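Local atomic coordinates of intracellular serine protease (Bacillus licheniformis, PDB entry 4ZOQ), a protein that probably cleaves peptide bonds as a subtilisin-like serine endopeptidase of the S8 family that acts on lanthipeptides. Residues B[207-212]-B[315-320]; B[193-198]-B[218-223]. All coordinates share one frame; numbering follows the deposited sequence.

Contact 1 (B[207-212]-B[315-320])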
ATOM      1  N   LYS B 207      -2.553  -5.277 -19.878  1.00 32.19           N
ATOM      2  CA  LYS B 207      -3.043  -6.603 -20.253  1.00 32.51           C
ATOM      3  C   LYS B 207      -2.040  -7.282 -21.183  1.00 33.20           C
ATOM      4  O   LYS B 207      -1.791  -8.466 -21.064  1.00 36.83           O
ATOM      5  CB  LYS B 207      -4.398  -6.504 -20.942  1.00 28.60           C
ATOM      6  CG  LYS B 207      -4.955  -7.826 -21.452  1.00 33.12           C
ATOM      7  CD  LYS B 207      -6.219  -7.561 -22.283  1.00 35.68           C
ATOM      8  CE  LYS B 207      -7.376  -7.137 -21.413  1.00 33.25           C
ATOM      9  NZ  LYS B 207      -8.632  -7.100 -22.171  1.00 35.43           N
ATOM     10  N   SER B 208      -1.399  -6.499 -22.042  1.00 33.89           N
ATOM     11  CA  SER B 208      -0.425  -7.031 -22.999  1.00 34.24           C
ATOM     12  C   SER B 208       0.906  -7.353 -22.352  1.00 34.62           C
ATOM     13  O   SER B 208       1.774  -7.931 -22.991  1.00 32.64           O
ATOM     14  CB  SER B 208      -0.184  -6.019 -24.109  1.00 34.16           C
ATOM     15  OG  SER B 208       0.430  -4.871 -23.556  1.00 35.06           O
ATOM     16  N   ASN B 209       1.040  -6.962 -21.082  1.00 32.87           N
ATOM     17  CA  ASN B 209       2.266  -7.087 -20.284  1.00 34.15           C
ATOM     18  C   ASN B 209       3.275  -5.985 -20.553  1.00 31.36           C
ATOM     19  O   ASN B 209       4.334  -5.979 -19.921  1.00 31.82           O
ATOM     20  CB  ASN B 209       2.954  -8.447 -20.417  1.00 28.34           C
ATOM     21  CG  ASN B 209       2.178  -9.533 -19.739  1.00 34.86           C
ATOM     22  OD1 ASN B 209       1.498  -9.274 -18.744  1.00 35.43           O
ATOM     23  ND2 ASN B 209       2.329 -10.764 -20.203  1.00 36.29           N
ATOM     24  N   ASN B 210       2.962  -5.077 -21.477  1.00 29.33           N
ATOM     25  CA  ASN B 210       3.748  -3.853 -21.583  1.00 32.05           C
ATOM     26  C   ASN B 210       3.585  -3.020 -20.303  1.00 31.19           C
ATOM     27  O   ASN B 210       2.541  -3.054 -19.650  1.00 28.15           O
ATOM     28  CB  ASN B 210       3.310  -2.997 -22.767  1.00 33.38           C
ATOM     29  CG  ASN B 210       3.630  -3.625 -24.103  1.00 40.73           C
ATOM     30  OD1 ASN B 210       4.544  -4.454 -24.224  1.00 46.82           O
ATOM     31  ND2 ASN B 210       2.891  -3.214 -25.133  1.00 43.90           N
ATOM     32  N   ILE B 211       4.594  -2.235 -19.958  1.00 32.72           N
ATOM     33  CA  ILE B 211       4.468  -1.437 -18.750  1.00 31.37           C
ATOM     34  C   ILE B 211       3.361  -0.422 -18.987  1.00 30.32           C
ATOM     35  O   ILE B 211       3.189   0.049 -20.114  1.00 29.21           O
ATOM     36  CB  ILE B 211       5.797  -0.715 -18.375  1.00 32.79           C
ATOM     37  CG1 ILE B 211       5.790  -0.307 -16.887  1.00 30.68           C
ATOM     38  CG2 ILE B 211       6.052   0.504 -19.307  1.00 28.71           C
ATOM     39  CD1 ILE B 211       5.983  -1.495 -15.930  1.00 27.35           C
ATOM     40  N   SER B 212       2.595  -0.108 -17.944  1.00 28.48           N
ATOM     41  CA  SER B 212       1.631   0.987 -18.025  1.00 30.20           C
ATOM     42  C   SER B 212       2.460   2.244 -18.222  1.00 29.59           C
ATOM     43  O   SER B 212       3.502   2.390 -17.588  1.00 31.15           O
ATOM     44  CB  SER B 212       0.772   1.090 -16.768  1.00 28.94           C
ATOM     45  OG  SER B 212       0.009  -0.097 -16.525  1.00 30.58           O
ATOM     46  N   LEU B 315       6.868 -13.389 -13.650  1.00 34.02           N
ATOM     47  CA  LEU B 315       7.176 -13.430 -15.055  1.00 34.08           C
ATOM     48  C   LEU B 315       8.219 -12.384 -15.440  1.00 32.05           C
ATOM     49  O   LEU B 315       7.955 -11.187 -15.355  1.00 31.14           O
ATOM     50  CB  LEU B 315       5.900 -13.237 -15.881  1.00 33.35           C
ATOM     51  CG  LEU B 315       6.076 -13.249 -17.399  1.00 35.82           C
ATOM     52  CD1 LEU B 315       6.627 -14.619 -17.827  1.00 36.25           C
ATOM     53  CD2 LEU B 315       4.721 -12.986 -18.048  1.00 33.53           C
ATOM     54  N   ASP B 316       9.385 -12.851 -15.888  1.00 32.55           N
ATOM     55  CA  ASP B 316      10.481 -11.992 -16.314  1.00 31.34           C
ATOM     56  C   ASP B 316      10.174 -11.347 -17.672  1.00 34.52           C
ATOM     57  O   ASP B 316      10.143 -12.016 -18.702  1.00 39.46           O
ATOM     58  CB  ASP B 316      11.781 -12.776 -16.371  1.00 32.05           C
ATOM     59  CG  ASP B 316      12.992 -11.900 -16.746  1.00 38.26           C
ATOM     60  OD1 ASP B 316      12.822 -10.719 -17.125  1.00 38.23           O
ATOM     61  OD2 ASP B 316      14.133 -12.392 -16.631  1.00 40.48           O
ATOM     62  N   LEU B 317       9.846 -10.064 -17.620  1.00 33.48           N
ATOM     63  CA  LEU B 317       9.509  -9.252 -18.773  1.00 37.26           C
ATOM     64  C   LEU B 317      10.660  -8.284 -19.086  1.00 36.36           C
ATOM     65  O   LEU B 317      11.605  -8.146 -18.293  1.00 35.87           O
ATOM     66  CB  LEU B 317       8.191  -8.496 -18.512  1.00 38.73           C
ATOM     67  CG  LEU B 317       6.944  -9.389 -18.298  1.00 39.32           C
ATOM     68  CD1 LEU B 317       5.774  -8.652 -17.602  1.00 35.36           C
ATOM     69  CD2 LEU B 317       6.466 -10.023 -19.600  1.00 36.19           C
ATOM     70  N   GLY B 318      10.612  -7.648 -20.260  1.00 40.55           N
ATOM     71  CA  GLY B 318      11.645  -6.689 -20.647  1.00 45.85           C
ATOM     72  C   GLY B 318      13.043  -7.285 -20.713  1.00 45.86           C
ATOM     73  O   GLY B 318      13.191  -8.450 -21.087  1.00 43.24           O
ATOM     74  N   LYS B 319      14.066  -6.515 -20.344  1.00 41.63           N
ATOM     75  CA  LYS B 319      15.397  -7.094 -20.352  1.00 43.51           C
ATOM     76  C   LYS B 319      15.460  -8.238 -19.360  1.00 43.91           C
ATOM     77  O   LYS B 319      14.920  -8.144 -18.256  1.00 47.36           O
ATOM     78  CB  LYS B 319      16.487  -6.070 -20.019  1.00 46.84           C
ATOM     79  CG  LYS B 319      16.607  -4.920 -20.996  1.00 55.61           C
ATOM     80  CD  LYS B 319      17.695  -3.943 -20.549  1.00 61.38           C
ATOM     81  CE  LYS B 319      17.958  -2.877 -21.618  1.00 66.63           C
ATOM     82  NZ  LYS B 319      19.190  -2.075 -21.329  1.00 67.81           N
ATOM     83  N   PRO B 320      16.139  -9.320 -19.769  1.00 44.38           N
ATOM     84  CA  PRO B 320      16.312 -10.571 -19.037  1.00 45.67           C
ATOM     85  C   PRO B 320      16.942 -10.299 -17.706  1.00 44.67           C
ATOM     86  O   PRO B 320      18.084  -9.852 -17.668  1.00 50.40           O
ATOM     87  CB  PRO B 320      17.264 -11.384 -19.916  1.00 44.16           C
ATOM     88  CG  PRO B 320      17.908 -10.373 -20.840  1.00 44.73           C
ATOM     89  CD  PRO B 320      16.858  -9.340 -21.057  1.00 48.15           C
TER

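Contact 2 (B[193-198]-B[218-223])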
ATOM      1  N   PRO B 193       6.920   5.885   0.673  1.00 33.80           N
ATOM      2  CA  PRO B 193       7.967   4.990   1.187  1.00 31.91           C
ATOM      3  C   PRO B 193       8.568   4.019   0.180  1.00 32.42           C
ATOM      4  O   PRO B 193       9.402   3.197   0.564  1.00 32.56           O
ATOM      5  CB  PRO B 193       7.220   4.189   2.255  1.00 36.05           C
ATOM      6  CG  PRO B 193       5.804   4.042   1.678  1.00 30.76           C
ATOM      7  CD  PRO B 193       5.560   5.348   0.919  1.00 33.34           C
ATOM      8  N   SER B 194       8.170   4.110  -1.083  1.00 35.50           N
ATOM      9  CA  SER B 194       8.549   3.106  -2.086  1.00 33.80           C
ATOM     10  C   SER B 194      10.062   3.000  -2.287  1.00 32.63           C
ATOM     11  O   SER B 194      10.571   1.935  -2.644  1.00 32.12           O
ATOM     12  CB  SER B 194       7.847   3.393  -3.423  1.00 31.82           C
ATOM     13  OG  SER B 194       8.406   4.516  -4.062  1.00 32.16           O
ATOM     14  N   ALA B 195      10.781   4.100  -2.074  1.00 32.96           N
ATOM     15  CA  ALA B 195      12.229   4.092  -2.272  1.00 32.53           C
ATOM     16  C   ALA B 195      13.002   3.444  -1.118  1.00 33.94           C
ATOM     17  O   ALA B 195      14.172   3.123  -1.270  1.00 34.91           O
ATOM     18  CB  ALA B 195      12.722   5.493  -2.476  1.00 30.66           C
ATOM     19  N   LEU B 196      12.350   3.271   0.030  1.00 32.55           N
ATOM     20  CA  LEU B 196      13.008   2.794   1.248  1.00 30.72           C
ATOM     21  C   LEU B 196      13.477   1.353   1.198  1.00 32.62           C
ATOM     22  O   LEU B 196      12.835   0.501   0.596  1.00 35.29           O
ATOM     23  CB  LEU B 196      12.069   2.936   2.452  1.00 31.94           C
ATOM     24  CG  LEU B 196      11.533   4.305   2.861  1.00 33.47           C
ATOM     25  CD1 LEU B 196      10.438   4.108   3.916  1.00 32.27           C
ATOM     26  CD2 LEU B 196      12.659   5.186   3.396  1.00 31.70           C
ATOM     27  N   LYS B 197      14.558   1.070   1.901  1.00 29.05           N
ATOM     28  CA  LYS B 197      14.965  -0.300   2.091  1.00 32.63           C
ATOM     29  C   LYS B 197      13.895  -1.041   2.928  1.00 34.97           C
ATOM     30  O   LYS B 197      13.220  -0.430   3.778  1.00 34.80           O
ATOM     31  CB  LYS B 197      16.332  -0.339   2.763  1.00 35.62           C
ATOM     32  CG  LYS B 197      17.044  -1.661   2.656  1.00 40.11           C
ATOM     33  CD  LYS B 197      18.365  -1.615   3.435  1.00 46.90           C
ATOM     34  CE  LYS B 197      19.279  -2.767   3.061  1.00 43.07           C
ATOM     35  NZ  LYS B 197      18.716  -4.040   3.550  1.00 45.60           N
ATOM     36  N   HIS B 198      13.705  -2.328   2.615  1.00 34.51           N
ATOM     37  CA  HIS B 198      12.689  -3.200   3.216  1.00 33.41           C
ATOM     38  C   HIS B 198      11.243  -2.829   2.787  1.00 33.79           C
ATOM     39  O   HIS B 198      10.266  -3.389   3.275  1.00 33.67           O
ATOM     40  CB  HIS B 198      12.809  -3.205   4.735  1.00 35.50           C
ATOM     41  CG  HIS B 198      14.185  -3.513   5.229  1.00 39.13           C
ATOM     42  ND1 HIS B 198      14.803  -4.727   5.007  1.00 43.49           N
ATOM     43  CD2 HIS B 198      15.058  -2.771   5.952  1.00 38.34           C
ATOM     44  CE1 HIS B 198      16.005  -4.712   5.555  1.00 38.32           C
ATOM     45  NE2 HIS B 198      16.183  -3.540   6.140  1.00 37.51           N
ATOM     46  N   GLY B 218      12.651   2.515 -12.275  1.00 32.99           N
ATOM     47  CA  GLY B 218      13.871   2.742 -11.521  1.00 33.43           C
ATOM     48  C   GLY B 218      14.397   1.472 -10.892  1.00 31.64           C
ATOM     49  O   GLY B 218      13.721   0.450 -10.906  1.00 32.55           O
ATOM     50  N   ARG B 219      15.598   1.543 -10.321  1.00 31.46           N
ATOM     51  CA  ARG B 219      16.223   0.385  -9.713  1.00 35.11           C
ATOM     52  C   ARG B 219      15.430  -0.122  -8.514  1.00 33.59           C
ATOM     53  O   ARG B 219      15.593  -1.269  -8.127  1.00 32.67           O
ATOM     54  CB  ARG B 219      17.661   0.712  -9.304  1.00 37.92           C
ATOM     55  CG  ARG B 219      18.528   1.117 -10.485  1.00 42.96           C
ATOM     56  CD  ARG B 219      19.987   1.337 -10.115  1.00 43.02           C
ATOM     57  NE  ARG B 219      20.562   2.328 -11.011  1.00 43.21           N
ATOM     58  CZ  ARG B 219      20.577   3.632 -10.785  1.00 46.53           C
ATOM     59  NH1 ARG B 219      20.154   4.119  -9.631  1.00 45.17           N
ATOM     60  NH2 ARG B 219      21.093   4.445 -11.688  1.00 60.24           N
ATOM     61  N   GLU B 220      14.615   0.754  -7.917  1.00 32.90           N
ATOM     62  CA  GLU B 220      13.798   0.406  -6.753  1.00 36.12           C
ATOM     63  C   GLU B 220      12.624  -0.504  -7.088  1.00 34.39           C
ATOM     64  O   GLU B 220      12.160  -1.207  -6.205  1.00 33.58           O
ATOM     65  CB  GLU B 220      13.259   1.663  -6.051  1.00 30.72           C
ATOM     66  CG  GLU B 220      12.109   2.339  -6.770  1.00 34.15           C
ATOM     67  CD  GLU B 220      11.486   3.474  -5.959  1.00 39.00           C
ATOM     68  OE1 GLU B 220      12.236   4.415  -5.586  1.00 37.30           O
ATOM     69  OE2 GLU B 220      10.251   3.428  -5.698  1.00 33.29           O
ATOM     70  N   ILE B 221      12.153  -0.493  -8.340  1.00 33.83           N
ATOM     71  CA  ILE B 221      11.024  -1.332  -8.736  1.00 31.59           C
ATOM     72  C   ILE B 221      11.396  -2.799  -8.527  1.00 36.36           C
ATOM     73  O   ILE B 221      12.443  -3.241  -9.024  1.00 33.51           O
ATOM     74  CB  ILE B 221      10.653  -1.183 -10.193  1.00 29.38           C
ATOM     75  CG1 ILE B 221      10.472   0.276 -10.612  1.00 30.33           C
ATOM     76  CG2 ILE B 221       9.407  -2.044 -10.497  1.00 30.17           C
ATOM     77  CD1 ILE B 221       9.323   0.976 -10.007  1.00 30.64           C
ATOM     78  N   GLU B 222      10.578  -3.543  -7.784  1.00 29.70           N
ATOM     79  CA  GLU B 222      10.873  -4.950  -7.545  1.00 33.14           C
ATOM     80  C   GLU B 222       9.943  -5.876  -8.269  1.00 32.92           C
ATOM     81  O   GLU B 222      10.344  -6.970  -8.688  1.00 30.89           O
ATOM     82  CB  GLU B 222      10.813  -5.305  -6.061  1.00 33.23           C
ATOM     83  CG  GLU B 222      11.987  -4.790  -5.308  1.00 37.63           C
ATOM     84  CD  GLU B 222      12.186  -5.516  -4.021  1.00 44.14           C
ATOM     85  OE1 GLU B 222      12.252  -6.763  -4.077  1.00 51.79           O
ATOM     86  OE2 GLU B 222      12.239  -4.849  -2.963  1.00 45.90           O
ATOM     87  N   PHE B 223       8.687  -5.452  -8.369  1.00 29.17           N
ATOM     88  CA  PHE B 223       7.685  -6.245  -9.034  1.00 28.69           C
ATOM     89  C   PHE B 223       6.726  -5.356  -9.791  1.00 27.93           C
ATOM     90  O   PHE B 223       6.659  -4.150  -9.610  1.00 25.28           O
ATOM     91  CB  PHE B 223       6.873  -7.087  -8.071  1.00 25.96           C
ATOM     92  CG  PHE B 223       7.658  -8.082  -7.304  1.00 32.00           C
ATOM     93  CD1 PHE B 223       8.106  -9.248  -7.908  1.00 30.43           C
ATOM     94  CD2 PHE B 223       7.894  -7.885  -5.941  1.00 28.81           C
ATOM     95  CE1 PHE B 223       8.803 -10.178  -7.188  1.00 34.04           C
ATOM     96  CE2 PHE B 223       8.586  -8.813  -5.212  1.00 32.13           C
ATOM     97  CZ  PHE B 223       9.052  -9.969  -5.831  1.00 33.55           C
TER

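Contact 1 (B[207-212]-B[315-320])
Leu317 reaches across to Asn209 with its two methyl groups. Its CB and CG serve as the stem, and the first torsion sets CG anti to the carbonyl carbon (chi1 -63°), which directs the fork at the facing loop. There CD1 rests 3.8 Å from the backbone O of Asn209 and 4.0 Å from the same residue's CB. The other methyl, CD2, comes to 3.9 Å from Asn209 CB and also lies 3.8 Å from CD2 of Leu315, so the two leucines share one small apolar patch. Leu315 completes it by setting its CD2 against the amide end of Asn209, the two side chains crossing at about a right angle. In this subtilase the patch lies on the surface, joining the loop after strand 200-205 to the loop that leaves helix 303-313. Asparagine suits its place because it tolerates a positive phi (81°) while still offering a CB for leucine methyls to press on. Just before it, Ser208 forms an ST turn: its OG accepts from the backbone N of Asn210 at 3.3 Å, with a nearly straight N-H...O angle of 162°. Glu232 hydrogen-bonds both this hydroxyl, through OE2, and the side-chain amide of Asn210, through OE1.

Contact 2 (B[193-198]-B[218-223])
Glu220 extends its carboxylate across to Ser194 and Ala195, one oxygen to each. OE2 lies 2.7 Å from Ser194 OG, in a hydrogen bond where the hydroxyl sits beyond the oxygen on the side away from CD. OE1 settles against Ala195, 3.3 Å from its CB and equally close to its CA; the small methyl suits a spot where a carboxylate oxygen packs so near the backbone. The reach depends on the glutamate's shape: CG stands between the backbone N and the carbonyl carbon (chi1 76°), and the chain then runs extended (chi2 173°). Both partners are mounted on type I beta turns. One runs from Pro193 to Leu196, held by Leu196 N to Pro193 O at 3.0 Å; the other runs from Gly218 to Ile221 and leads into strand 221-226, the edge strand of the subtilase sheet. Ser194 OG also hydrogen-bonds His191 ND1, and Glu220 OE2 is also hydrogen-bonded to Ser201 OG. An alanine in place of Glu220 would probably leave the hydroxyls of Ser194 and Ser201 without their shared carboxylate and open a gap beside Ala195. Ser194 is buried, with its side chain about 11 Å from that of the predicted catalytic Ser276. Two serine hydroxyls meet on one carboxylate oxygen and, to the extent that they donate, would probably help to keep it ionised in this partly buried place.

In the fold
Followed from the N terminus, the chain leaves strand 189-192 and enters the turn at 193-198, runs up strand 200-205, and bends through 207-212 before arriving at 218-223. There contact 2 closes a short loop, with 19 residues between its segments, tying together turns that flank two neighbouring parallel strands. Contact 1 opens within that loop, at 207-212, and closes only at 315-320, after 102 intervening residues that include helix 275-297, which carries the predicted catalytic Ser276, and helix 303-313. The two contacts therefore cross in sequence. Their centres are 18 Å apart and their nearest atoms about 6 Å, without touching: contact 2 joins turns leading into the sheet's last two strands, contact 1 two surface loops.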